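Side-chain contacts in proline iminopeptidase-related protein (Thermus thermophilus, PDB 2YYS), which is of unknown function but belongs to the alpha/beta-hydrolase peptidases of family S33 and may hydrolyse peptide bonds: residues Leu124-Val129 with Ala253-Trp258; Leu170-Pro173 with Gly177-Ala180; Tyr222-Glu227 with Glu266-Glu271; Thr231-Ala236 with Ile247-Glu252. One frame throughout, in Å; residues are numbered along the deposited sequence.

Interaction 1: residues Leu124-Val129 with Ala253-Trp258; sequences LLAPWV and AGHYLW
The imidazole of H255 meets both A126 and W128, which approach it roughly at right angles, at the C-terminal end of the parallel strands, where an alpha/beta hydrolase gathers its active-site loops. A126 CB lies 3.4 Å from H255 ND1. On the W128 side the nearest pair is W128 NE1 and H255 CE1 at 3.3 Å. The two rings are 28° from parallel but slid apart, with 5.0 Å between the H255 centroid and that of the five-membered ring of W128. H255 ND1 is hydrogen-bonded to D229 OD2, consistent with the acid-histidine pair of the fold, and W128 NE1 to T231 OG1. G103, directly after strand 97-102, takes the place where the fold usually carries its nucleophile, so a classical triad is probably incomplete. A leucine in place of W128 would probably leave T231 OG1 without its indole N-H partner and one side of H255 poorly supported. H255 O is hydrogen-bonded to H102 NE2, and the H102 ring meets W258 edge-to-face. CG of W258 is turned between the backbone N and the carbonyl carbon (chi1 54°), which places the indole across L125, whose CD1 lies 4.1 Å from W258 CZ3.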
loop_
_atom_site.group_PDB
_atom_site.type_symbol
_atom_site.label_atom_id
_atom_site.label_comp_id
_atom_site.label_asym_id
_atom_site.label_seq_id
_atom_site.Cartn_x
_atom_site.Cartn_y
_atom_site.Cartn_z
ATOM N N LEU A 124 -6.126 -5.700 0.335
ATOM C CA LEU A 124 -5.870 -4.308 0.007
ATOM C C LEU A 124 -6.371 -3.406 1.134
ATOM O O LEU A 124 -7.578 -3.292 1.379
ATOM C CB LEU A 124 -6.569 -3.944 -1.301
ATOM C CG LEU A 124 -6.438 -4.933 -2.468
ATOM C CD1 LEU A 124 -7.207 -4.431 -3.710
ATOM C CD2 LEU A 124 -4.989 -5.164 -2.817
ATOM N N LEU A 125 -5.431 -2.779 1.829
ATOM C CA LEU A 125 -5.749 -1.823 2.872
ATOM C C LEU A 125 -5.722 -0.431 2.286
ATOM O O LEU A 125 -4.705 -0.007 1.735
ATOM C CB LEU A 125 -4.738 -1.920 4.010
ATOM C CG LEU A 125 -4.441 -3.322 4.541
ATOM C CD1 LEU A 125 -3.304 -3.263 5.547
ATOM C CD2 LEU A 125 -5.661 -3.944 5.168
ATOM N N ALA A 126 -6.820 0.298 2.430
ATOM C CA ALA A 126 -6.863 1.688 1.999
ATOM C C ALA A 126 -6.306 1.856 0.583
ATOM O O ALA A 126 -5.399 2.647 0.346
ATOM C CB ALA A 126 -6.077 2.531 2.968
ATOM N N PRO A 127 -6.858 1.127 -0.370
ATOM C CA PRO A 127 -6.297 1.130 -1.723
ATOM C C PRO A 127 -6.394 2.503 -2.385
ATOM O O PRO A 127 -7.400 3.210 -2.213
ATOM C CB PRO A 127 -7.168 0.115 -2.458
ATOM C CG PRO A 127 -8.497 0.188 -1.712
ATOM C CD PRO A 127 -8.079 0.309 -0.274
ATOM N N TRP A 128 -5.327 2.871 -3.092
ATOM C CA TRP A 128 -5.306 4.012 -4.006
ATOM C C TRP A 128 -5.209 3.450 -5.422
ATOM O O TRP A 128 -4.245 2.751 -5.751
ATOM C CB TRP A 128 -4.084 4.922 -3.783
ATOM C CG TRP A 128 -4.009 5.648 -2.469
ATOM C CD1 TRP A 128 -4.861 5.532 -1.410
ATOM C CD2 TRP A 128 -3.020 6.613 -2.080
ATOM N NE1 TRP A 128 -4.455 6.351 -0.388
ATOM C CE2 TRP A 128 -3.329 7.026 -0.770
ATOM C CE3 TRP A 128 -1.898 7.165 -2.705
ATOM C CZ2 TRP A 128 -2.566 7.961 -0.080
ATOM C CZ3 TRP A 128 -1.138 8.094 -2.021
ATOM C CH2 TRP A 128 -1.477 8.485 -0.720
ATOM N N VAL A 129 -6.197 3.751 -6.257
ATOM C CA VAL A 129 -6.149 3.340 -7.650
ATOM C C VAL A 129 -6.420 4.463 -8.648
ATOM O O VAL A 129 -6.027 4.362 -9.798
ATOM C CB VAL A 129 -7.140 2.198 -7.933
ATOM C CG1 VAL A 129 -6.837 0.981 -7.062
ATOM C CG2 VAL A 129 -8.565 2.650 -7.728
ATOM N N ALA A 253 -12.221 5.650 11.258
ATOM C CA ALA A 253 -10.836 5.286 10.983
ATOM C C ALA A 253 -10.379 5.985 9.721
ATOM O O ALA A 253 -11.158 6.203 8.786
ATOM C CB ALA A 253 -10.697 3.801 10.853
ATOM N N GLY A 254 -9.113 6.366 9.728
ATOM C CA GLY A 254 -8.490 7.032 8.605
ATOM C C GLY A 254 -7.594 6.063 7.856
ATOM O O GLY A 254 -7.854 4.861 7.826
ATOM N N HIS A 255 -6.522 6.599 7.284
ATOM C CA HIS A 255 -5.617 5.854 6.409
ATOM C C HIS A 255 -4.798 4.796 7.148
ATOM O O HIS A 255 -4.597 3.696 6.631
ATOM C CB HIS A 255 -4.704 6.844 5.679
ATOM C CG HIS A 255 -3.959 6.253 4.523
ATOM N ND1 HIS A 255 -4.581 5.566 3.502
ATOM C CD2 HIS A 255 -2.636 6.258 4.225
ATOM C CE1 HIS A 255 -3.670 5.167 2.629
ATOM N NE2 HIS A 255 -2.484 5.573 3.044
ATOM N N TYR A 256 -4.329 5.132 8.351
ATOM C CA TYR A 256 -3.698 4.162 9.236
ATOM C C TYR A 256 -4.772 3.599 10.139
ATOM O O TYR A 256 -4.864 3.884 11.327
ATOM C CB TYR A 256 -2.522 4.791 9.987
ATOM C CG TYR A 256 -1.480 5.231 9.007
ATOM C CD1 TYR A 256 -0.498 4.358 8.554
ATOM C CD2 TYR A 256 -1.528 6.490 8.456
ATOM C CE1 TYR A 256 0.442 4.765 7.604
ATOM C CE2 TYR A 256 -0.618 6.898 7.517
ATOM C CZ TYR A 256 0.369 6.045 7.097
ATOM O OH TYR A 256 1.259 6.503 6.158
ATOM N N LEU A 257 -5.596 2.764 9.537
ATOM C CA LEU A 257 -6.852 2.398 10.151
ATOM C C LEU A 257 -6.682 1.530 11.403
ATOM O O LEU A 257 -7.536 1.565 12.296
ATOM C CB LEU A 257 -7.823 1.825 9.102
ATOM C CG LEU A 257 -7.546 0.498 8.406
ATOM C CD1 LEU A 257 -8.751 0.059 7.606
ATOM C CD2 LEU A 257 -6.352 0.600 7.462
ATOM N N TRP A 258 -5.563 0.812 11.495
ATOM C CA TRP A 258 -5.270 -0.026 12.652
ATOM C C TRP A 258 -4.879 0.809 13.890
ATOM O O TRP A 258 -5.005 0.342 15.011
ATOM C CB TRP A 258 -4.165 -1.053 12.314
ATOM C CG TRP A 258 -2.933 -0.431 11.755
ATOM C CD1 TRP A 258 -1.878 0.056 12.464
ATOM C CD2 TRP A 258 -2.634 -0.190 10.373
ATOM N NE1 TRP A 258 -0.940 0.585 11.607
ATOM C CE2 TRP A 258 -1.376 0.438 10.318
ATOM C CE3 TRP A 258 -3.295 -0.455 9.169
ATOM C CZ2 TRP A 258 -0.778 0.823 9.114
ATOM C CZ3 TRP A 258 -2.704 -0.067 7.970
ATOM C CH2 TRP A 258 -1.459 0.561 7.952
#

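Interaction 2: residues Leu170-Pro173 with Gly177-Ala180; sequences LMFP and GRMA
R178 NH1 forms a salt bridge with E182 OE2 one turn further along helix 175-187, while the root of the same side chain lies against the ring of F172. The contact is apolar. R178 CA stands over one face of the F172 ring, 3.7 Å from its centroid and 19° off the ring normal, a CH-pi arrangement. CB and CG continue across the ring, R178 CB reaching F172 CG at 3.6 Å and R178 CG reaching F172 CD2 at 3.7 Å. The arginine then bends at chi3 (54°) and carries its guanidinium away, with its plane 80° from that of the ring, so the aliphatic part does the touching and the charged end serves E182. G177 adds its backbone, its C lying 4.0 Å from F172 CD1, and its N is hydrogen-bonded to T174 OG1. M171 CB covers the opposite face of the ring. F172, the first residue past helix 163-171, is held between M171 at the helix end and the first turn of helix 175-187. The pairing closes the connection between these successive helices in the helical region between strands 119-125 and 221-226, the place where S33 peptidases of the alpha/beta-hydrolase fold carry their lid.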
loop_
_atom_site.group_PDB
_atom_site.type_symbol
_atom_site.label_atom_id
_atom_site.label_comp_id
_atom_site.label_asym_id
_atom_site.label_seq_id
_atom_site.Cartn_x
_atom_site.Cartn_y
_atom_site.Cartn_z
ATOM N N LEU A 170 -6.901 14.492 5.269
ATOM C CA LEU A 170 -7.507 13.331 4.621
ATOM C C LEU A 170 -7.233 12.044 5.402
ATOM O O LEU A 170 -8.113 11.206 5.565
ATOM C CB LEU A 170 -6.993 13.199 3.182
ATOM C CG LEU A 170 -7.289 14.380 2.261
ATOM C CD1 LEU A 170 -6.809 14.067 0.858
ATOM C CD2 LEU A 170 -8.774 14.734 2.233
ATOM N N MET A 171 -6.016 11.909 5.912
ATOM C CA MET A 171 -5.571 10.649 6.523
ATOM C C MET A 171 -5.952 10.419 7.992
ATOM O O MET A 171 -6.132 9.268 8.413
ATOM C CB MET A 171 -4.056 10.533 6.405
ATOM C CG MET A 171 -3.557 10.249 4.992
ATOM S SD MET A 171 -1.802 10.005 4.990
ATOM C CE MET A 171 -1.509 9.510 3.329
ATOM N N PHE A 172 -6.058 11.496 8.771
ATOM C CA PHE A 172 -6.143 11.394 10.232
ATOM C C PHE A 172 -7.393 12.092 10.770
ATOM O O PHE A 172 -7.428 13.318 10.863
ATOM C CB PHE A 172 -4.889 11.994 10.888
ATOM C CG PHE A 172 -3.618 11.276 10.529
ATOM C CD1 PHE A 172 -3.392 9.982 10.964
ATOM C CD2 PHE A 172 -2.665 11.886 9.731
ATOM C CE1 PHE A 172 -2.225 9.317 10.626
ATOM C CE2 PHE A 172 -1.498 11.221 9.382
ATOM C CZ PHE A 172 -1.279 9.942 9.830
ATOM N N PRO A 173 -8.422 11.322 11.105
ATOM C CA PRO A 173 -9.641 11.901 11.698
ATOM C C PRO A 173 -9.423 12.542 13.073
ATOM O O PRO A 173 -10.162 13.468 13.395
ATOM C CB PRO A 173 -10.588 10.705 11.820
ATOM C CG PRO A 173 -9.688 9.486 11.792
ATOM C CD PRO A 173 -8.534 9.863 10.922
ATOM N N GLY A 177 -4.446 10.130 16.644
ATOM C CA GLY A 177 -3.990 9.159 15.665
ATOM C C GLY A 177 -2.808 9.706 14.886
ATOM O O GLY A 177 -1.823 9.011 14.693
ATOM N N ARG A 178 -2.900 10.959 14.450
ATOM C CA ARG A 178 -1.802 11.580 13.723
ATOM C C ARG A 178 -0.518 11.607 14.560
ATOM O O ARG A 178 0.548 11.267 14.062
ATOM C CB ARG A 178 -2.144 13.008 13.307
ATOM C CG ARG A 178 -1.039 13.679 12.504
ATOM C CD ARG A 178 -1.399 15.053 11.958
ATOM N NE ARG A 178 -1.858 15.964 13.002
ATOM C CZ ARG A 178 -1.080 16.571 13.891
ATOM N NH1 ARG A 178 0.240 16.402 13.889
ATOM N NH2 ARG A 178 -1.633 17.362 14.794
ATOM N N MET A 179 -0.635 12.020 15.822
ATOM C CA MET A 179 0.533 12.153 16.706
ATOM C C MET A 179 1.134 10.790 17.030
ATOM O O MET A 179 2.353 10.646 17.106
ATOM C CB MET A 179 0.164 12.898 17.998
ATOM C CG MET A 179 0.411 14.410 17.892
ATOM S SD MET A 179 -0.615 15.340 19.066
ATOM C CE MET A 179 0.632 15.842 20.322
ATOM N N ALA A 180 0.285 9.790 17.183
ATOM C CA ALA A 180 0.766 8.424 17.340
ATOM C C ALA A 180 1.544 7.964 16.088
ATOM O O ALA A 180 2.607 7.327 16.199
ATOM C CB ALA A 180 -0.378 7.486 17.642
#

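Interaction 3: residues Tyr222-Glu227 with Glu266-Glu271; sequences YVLVGE and EEAFKE
This is a helix-on-sheet contact, mostly apolar and buried, in which L224 and Y222 of strand 221-226 meet A268, F269 and E271 of helix 262-274. The axes of strand 222-226 and helix 266-271 run almost antiparallel, at 167°, and approach to 9.5 Å. L224 carries the centre of the contact through one methyl: CD2 lies 3.8 Å from F269 CA, close to the helix backbone, and 4.1 Å from A268 CB. The same CD2 comes to the edge of the F269 ring, near its plane, with F269 CD1 4.0 Å away. F269 points away from the strand overall, and its CG, anti to the backbone N (chi1 -166°), sets the ring toward F265 and I123, while its CB still touches L224. In the alpha/beta-hydrolase fold a helix following the last strand returns along one face of the sheet, as helix 262-274 does here after strand 247-250. Toward the helix C-terminus, Y222 reaches out to E271. Its OH lies 3.5 Å from E271 CG, with the two side chains crossing at about a right angle and the carboxylate plane turned 51° from the ring. E271 is extended, and its OE1 forms a salt bridge with R248 NE on the neighbouring strand. An alanine in place of E271 would probably leave the R248 guanidinium without this counter-charge and open a gap beside the hydroxyl of Y222.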
loop_
_atom_site.group_PDB
_atom_site.type_symbol
_atom_site.label_atom_id
_atom_site.label_comp_id
_atom_site.label_asym_id
_atom_site.label_seq_id
_atom_site.Cartn_x
_atom_site.Cartn_y
_atom_site.Cartn_z
ATOM N N TYR A 222 -9.675 -9.047 -0.618
ATOM C CA TYR A 222 -10.448 -8.336 0.397
ATOM C C TYR A 222 -10.016 -6.878 0.415
ATOM O O TYR A 222 -8.837 -6.574 0.251
ATOM C CB TYR A 222 -10.182 -8.934 1.785
ATOM C CG TYR A 222 -11.373 -9.563 2.470
ATOM C CD1 TYR A 222 -11.892 -10.769 2.008
ATOM C CD2 TYR A 222 -11.970 -8.964 3.596
ATOM C CE1 TYR A 222 -12.982 -11.374 2.636
ATOM C CE2 TYR A 222 -13.074 -9.559 4.239
ATOM C CZ TYR A 222 -13.576 -10.771 3.749
ATOM O OH TYR A 222 -14.659 -11.400 4.351
ATOM N N VAL A 223 -10.972 -5.991 0.641
ATOM C CA VAL A 223 -10.705 -4.579 0.784
ATOM C C VAL A 223 -11.099 -4.161 2.199
ATOM O O VAL A 223 -12.218 -4.409 2.637
ATOM C CB VAL A 223 -11.484 -3.737 -0.242
ATOM C CG1 VAL A 223 -11.252 -2.261 -0.003
ATOM C CG2 VAL A 223 -11.086 -4.121 -1.676
ATOM N N LEU A 224 -10.151 -3.549 2.898
ATOM C CA LEU A 224 -10.358 -2.968 4.222
ATOM C C LEU A 224 -9.991 -1.509 4.136
ATOM O O LEU A 224 -8.911 -1.171 3.657
ATOM C CB LEU A 224 -9.436 -3.608 5.261
ATOM C CG LEU A 224 -9.869 -4.855 6.014
ATOM C CD1 LEU A 224 -10.134 -5.990 5.077
ATOM C CD2 LEU A 224 -8.784 -5.244 7.019
ATOM N N VAL A 225 -10.867 -0.643 4.620
ATOM C CA VAL A 225 -10.648 0.789 4.501
ATOM C C VAL A 225 -11.331 1.549 5.634
ATOM O O VAL A 225 -12.331 1.105 6.185
ATOM C CB VAL A 225 -11.145 1.279 3.115
ATOM C CG1 VAL A 225 -12.659 1.136 2.995
ATOM C CG2 VAL A 225 -10.704 2.709 2.832
ATOM N N GLY A 226 -10.791 2.708 5.975
ATOM C CA GLY A 226 -11.376 3.535 7.018
ATOM C C GLY A 226 -12.443 4.416 6.412
ATOM O O GLY A 226 -12.238 5.005 5.363
ATOM N N GLU A 227 -13.583 4.512 7.071
ATOM C CA GLU A 227 -14.661 5.399 6.624
ATOM C C GLU A 227 -14.234 6.851 6.464
ATOM O O GLU A 227 -14.765 7.578 5.612
ATOM C CB GLU A 227 -15.776 5.338 7.651
ATOM C CG GLU A 227 -17.013 6.141 7.332
ATOM C CD GLU A 227 -17.941 6.125 8.530
ATOM O OE1 GLU A 227 -17.585 6.770 9.574
ATOM O OE2 GLU A 227 -18.969 5.402 8.424
ATOM N N GLU A 266 -8.662 -5.452 13.992
ATOM C CA GLU A 266 -8.280 -6.814 14.334
ATOM C C GLU A 266 -9.339 -7.783 13.833
ATOM O O GLU A 266 -9.025 -8.800 13.232
ATOM C CB GLU A 266 -8.124 -6.962 15.844
ATOM C CG GLU A 266 -8.093 -8.416 16.307
ATOM C CD GLU A 266 -7.664 -8.577 17.753
ATOM O OE1 GLU A 266 -7.940 -7.688 18.569
ATOM O OE2 GLU A 266 -7.061 -9.612 18.073
ATOM N N GLU A 267 -10.600 -7.462 14.105
ATOM C CA GLU A 267 -11.713 -8.299 13.672
ATOM C C GLU A 267 -11.767 -8.407 12.134
ATOM O O GLU A 267 -11.866 -9.506 11.592
ATOM C CB GLU A 267 -13.030 -7.744 14.239
ATOM C CG GLU A 267 -14.309 -8.314 13.636
ATOM C CD GLU A 267 -15.569 -7.698 14.254
ATOM O OE1 GLU A 267 -15.747 -6.449 14.197
ATOM O OE2 GLU A 267 -16.383 -8.470 14.801
ATOM N N ALA A 268 -11.693 -7.276 11.440
ATOM C CA ALA A 268 -11.795 -7.278 9.980
ATOM C C ALA A 268 -10.576 -7.932 9.336
ATOM O O ALA A 268 -10.706 -8.655 8.362
ATOM C CB ALA A 268 -11.979 -5.869 9.451
ATOM N N PHE A 269 -9.396 -7.692 9.891
ATOM C CA PHE A 269 -8.165 -8.207 9.296
ATOM C C PHE A 269 -8.088 -9.723 9.461
ATOM O O PHE A 269 -7.728 -10.429 8.515
ATOM C CB PHE A 269 -6.940 -7.517 9.900
ATOM C CG PHE A 269 -5.664 -7.741 9.138
ATOM C CD1 PHE A 269 -5.594 -7.509 7.774
ATOM C CD2 PHE A 269 -4.521 -8.174 9.795
ATOM C CE1 PHE A 269 -4.417 -7.707 7.079
ATOM C CE2 PHE A 269 -3.337 -8.379 9.097
ATOM C CZ PHE A 269 -3.287 -8.137 7.741
ATOM N N LYS A 270 -8.464 -10.217 10.645
ATOM C CA LYS A 270 -8.494 -11.655 10.906
ATOM C C LYS A 270 -9.485 -12.363 9.994
ATOM O O LYS A 270 -9.221 -13.460 9.527
ATOM C CB LYS A 270 -8.833 -11.949 12.370
ATOM C CG LYS A 270 -7.653 -11.758 13.335
ATOM C CD LYS A 270 -8.058 -12.075 14.780
ATOM C CE LYS A 270 -6.980 -12.848 15.525
ATOM N NZ LYS A 270 -7.325 -12.991 16.978
ATOM N N GLU A 271 -10.622 -11.736 9.740
ATOM C CA GLU A 271 -11.591 -12.276 8.799
ATOM C C GLU A 271 -10.972 -12.333 7.388
ATOM O O GLU A 271 -11.079 -13.345 6.706
ATOM C CB GLU A 271 -12.874 -11.425 8.824
ATOM C CG GLU A 271 -13.893 -11.754 7.743
ATOM C CD GLU A 271 -15.140 -10.878 7.801
ATOM O OE1 GLU A 271 -15.023 -9.640 7.989
ATOM O OE2 GLU A 271 -16.253 -11.432 7.646
#

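Interaction 4: residues Thr231-Ala236 with Ile247-Glu252; sequences TSYPYA and IRVLPE
Y233 leaves its loop from a CB that points toward strand 247-250, and its ring meets V249. CG is anti to the backbone N (chi1 -166°), which brings the CE1 side of the ring onto the valine. Along that side, CD1 of Y233 makes a loose approach to V249 CG1 at 4.2 Å; Y233 CE1 is closer, 3.7 Å from V249 CG2; and CZ of Y233 lies 4.0 Å from V249 CG1. The CG1 methyl of V249 sits over the ring face, 18° off the normal from the centroid of Y233, a CH-pi contact. At the tip, Y233 OH is hydrogen-bonded to E237 OE2. The opposite face is covered by CB of P234, which follows through a cis peptide bond, so the ring lies between its own neighbour in sequence and the strand. The loop and helix 236-243 form the connection of a beta-alpha-beta crossover between the adjacent parallel strands 221-226 and 247-250, in the alpha/beta-hydrolase sheet, and V249 and I247 are two side chains of the outermost strand that face this connection. I247 works at the start of the helix: its CD1 reaches A236 O at 3.6 Å and, more loosely, A236 CB at 4.2 Å. A236 is itself tied back to the loop by a backbone bond from its N to S232 O, 2.9 Å long. The next residue on the strand, R248, turns the other way and folds back, NH1 donating to I247 O at 2.9 Å from above the carbonyl plane.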
loop_
_atom_site.group_PDB
_atom_site.type_symbol
_atom_site.label_atom_id
_atom_site.label_comp_id
_atom_site.label_asym_id
_atom_site.label_seq_id
_atom_site.Cartn_x
_atom_site.Cartn_y
_atom_site.Cartn_z
ATOM N N THR A 231 -8.230 9.736 1.576
ATOM C CA THR A 231 -7.383 9.336 0.448
ATOM C C THR A 231 -7.843 8.073 -0.268
ATOM O O THR A 231 -7.292 7.733 -1.313
ATOM C CB THR A 231 -5.913 9.117 0.872
ATOM O OG1 THR A 231 -5.786 7.927 1.662
ATOM C CG2 THR A 231 -5.400 10.235 1.747
ATOM N N SER A 232 -8.830 7.374 0.285
ATOM C CA SER A 232 -9.262 6.075 -0.240
ATOM C C SER A 232 -10.782 5.895 -0.312
ATOM O O SER A 232 -11.271 5.322 -1.268
ATOM C CB SER A 232 -8.693 4.946 0.627
ATOM O OG SER A 232 -8.927 3.674 0.043
ATOM N N TYR A 233 -11.506 6.345 0.716
ATOM C CA TYR A 233 -12.954 6.161 0.821
ATOM C C TYR A 233 -13.669 7.472 0.491
ATOM O O TYR A 233 -13.216 8.536 0.932
ATOM C CB TYR A 233 -13.346 5.679 2.239
ATOM C CG TYR A 233 -14.765 5.158 2.294
ATOM C CD1 TYR A 233 -15.067 3.883 1.839
ATOM C CD2 TYR A 233 -15.814 5.965 2.724
ATOM C CE1 TYR A 233 -16.371 3.417 1.824
ATOM C CE2 TYR A 233 -17.129 5.496 2.725
ATOM C CZ TYR A 233 -17.394 4.222 2.266
ATOM O OH TYR A 233 -18.674 3.736 2.238
ATOM N N PRO A 234 -14.794 7.446 -0.232
ATOM C CA PRO A 234 -15.513 6.242 -0.677
ATOM C C PRO A 234 -15.103 5.595 -2.008
ATOM O O PRO A 234 -15.801 4.670 -2.411
ATOM C CB PRO A 234 -16.960 6.750 -0.809
ATOM C CG PRO A 234 -16.825 8.195 -1.195
ATOM C CD PRO A 234 -15.518 8.676 -0.605
ATOM N N TYR A 235 -14.026 6.023 -2.660
ATOM C CA TYR A 235 -13.662 5.404 -3.935
ATOM C C TYR A 235 -13.383 3.903 -3.815
ATOM O O TYR A 235 -13.566 3.167 -4.777
ATOM C CB TYR A 235 -12.483 6.114 -4.601
ATOM C CG TYR A 235 -12.490 5.880 -6.084
ATOM C CD1 TYR A 235 -13.257 6.667 -6.926
ATOM C CD2 TYR A 235 -11.769 4.828 -6.641
ATOM C CE1 TYR A 235 -13.295 6.429 -8.296
ATOM C CE2 TYR A 235 -11.798 4.579 -7.985
ATOM C CZ TYR A 235 -12.555 5.379 -8.818
ATOM O OH TYR A 235 -12.574 5.106 -10.163
ATOM N N ALA A 236 -12.964 3.452 -2.634
ATOM C CA ALA A 236 -12.686 2.045 -2.395
ATOM C C ALA A 236 -13.918 1.163 -2.626
ATOM O O ALA A 236 -13.772 -0.021 -2.879
ATOM C CB ALA A 236 -12.129 1.833 -0.974
ATOM N N ILE A 247 -15.770 -5.870 1.041
ATOM C CA ILE A 247 -15.211 -4.650 1.595
ATOM C C ILE A 247 -15.695 -4.506 3.028
ATOM O O ILE A 247 -16.852 -4.795 3.324
ATOM C CB ILE A 247 -15.596 -3.409 0.749
ATOM C CG1 ILE A 247 -14.905 -2.168 1.313
ATOM C CG2 ILE A 247 -17.150 -3.229 0.637
ATOM C CD1 ILE A 247 -14.943 -0.971 0.407
ATOM N N ARG A 248 -14.788 -4.087 3.907
ATOM C CA ARG A 248 -15.113 -3.730 5.280
ATOM C C ARG A 248 -14.658 -2.298 5.490
ATOM O O ARG A 248 -13.490 -1.974 5.279
ATOM C CB ARG A 248 -14.398 -4.646 6.274
ATOM C CG ARG A 248 -14.756 -6.131 6.150
ATOM C CD ARG A 248 -16.203 -6.454 6.497
ATOM N NE ARG A 248 -16.536 -7.855 6.215
ATOM C CZ ARG A 248 -17.204 -8.306 5.144
ATOM N NH1 ARG A 248 -17.623 -7.485 4.182
ATOM N NH2 ARG A 248 -17.440 -9.608 5.029
ATOM N N VAL A 249 -15.600 -1.455 5.893
ATOM C CA VAL A 249 -15.388 -0.035 6.133
ATOM C C VAL A 249 -15.438 0.199 7.650
ATOM O O VAL A 249 -16.467 -0.011 8.271
ATOM C CB VAL A 249 -16.478 0.800 5.422
ATOM C CG1 VAL A 249 -16.192 2.279 5.539
ATOM C CG2 VAL A 249 -16.579 0.402 3.940
ATOM N N LEU A 250 -14.322 0.609 8.243
ATOM C CA LEU A 250 -14.235 0.757 9.692
ATOM C C LEU A 250 -14.659 2.163 10.071
ATOM O O LEU A 250 -14.060 3.125 9.608
ATOM C CB LEU A 250 -12.809 0.499 10.200
ATOM C CG LEU A 250 -12.132 -0.811 9.777
ATOM C CD1 LEU A 250 -10.871 -1.072 10.594
ATOM C CD2 LEU A 250 -13.083 -1.985 9.886
ATOM N N PRO A 251 -15.681 2.291 10.920
ATOM C CA PRO A 251 -16.110 3.615 11.394
ATOM C C PRO A 251 -14.971 4.349 12.078
ATOM O O PRO A 251 -14.122 3.713 12.720
ATOM C CB PRO A 251 -17.213 3.311 12.429
ATOM C CG PRO A 251 -17.594 1.883 12.246
ATOM C CD PRO A 251 -16.486 1.193 11.494
ATOM N N GLU A 252 -14.942 5.665 11.910
ATOM C CA GLU A 252 -14.028 6.541 12.644
ATOM C C GLU A 252 -12.552 6.244 12.404
ATOM O O GLU A 252 -11.719 6.539 13.256
ATOM C CB GLU A 252 -14.324 6.474 14.156
ATOM C CG GLU A 252 -15.769 6.805 14.534
ATOM C CD GLU A 252 -16.217 8.175 14.040
ATOM O OE1 GLU A 252 -15.369 9.087 13.935
ATOM O OE2 GLU A 252 -17.425 8.346 13.759
#

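Overall arrangement
Interactions 1 and 3 are buried, whereas 2 and 4 are only partly so; interaction 2, its centre about 17 Å from that of the chain, is the most peripheral. Interactions 1, 3 and 4 share one sheet: strands 119-125, 221-226 and 247-250 are consecutive in it, with 221-226 in the middle. Interaction 3 covers the sheet with helix 262-274, while 4 packs the crossover loop against the edge strand. Polar side-chain bonds such as W128 NE1 to T231 OG1 tie the loops of interactions 1 and 4, while interaction 3 is largely apolar. Interactions 2 and 4 both set an aromatic face under an aliphatic CH. Interaction 2 reaches interaction 1 through M171 O, 2.9 Å from H255 N.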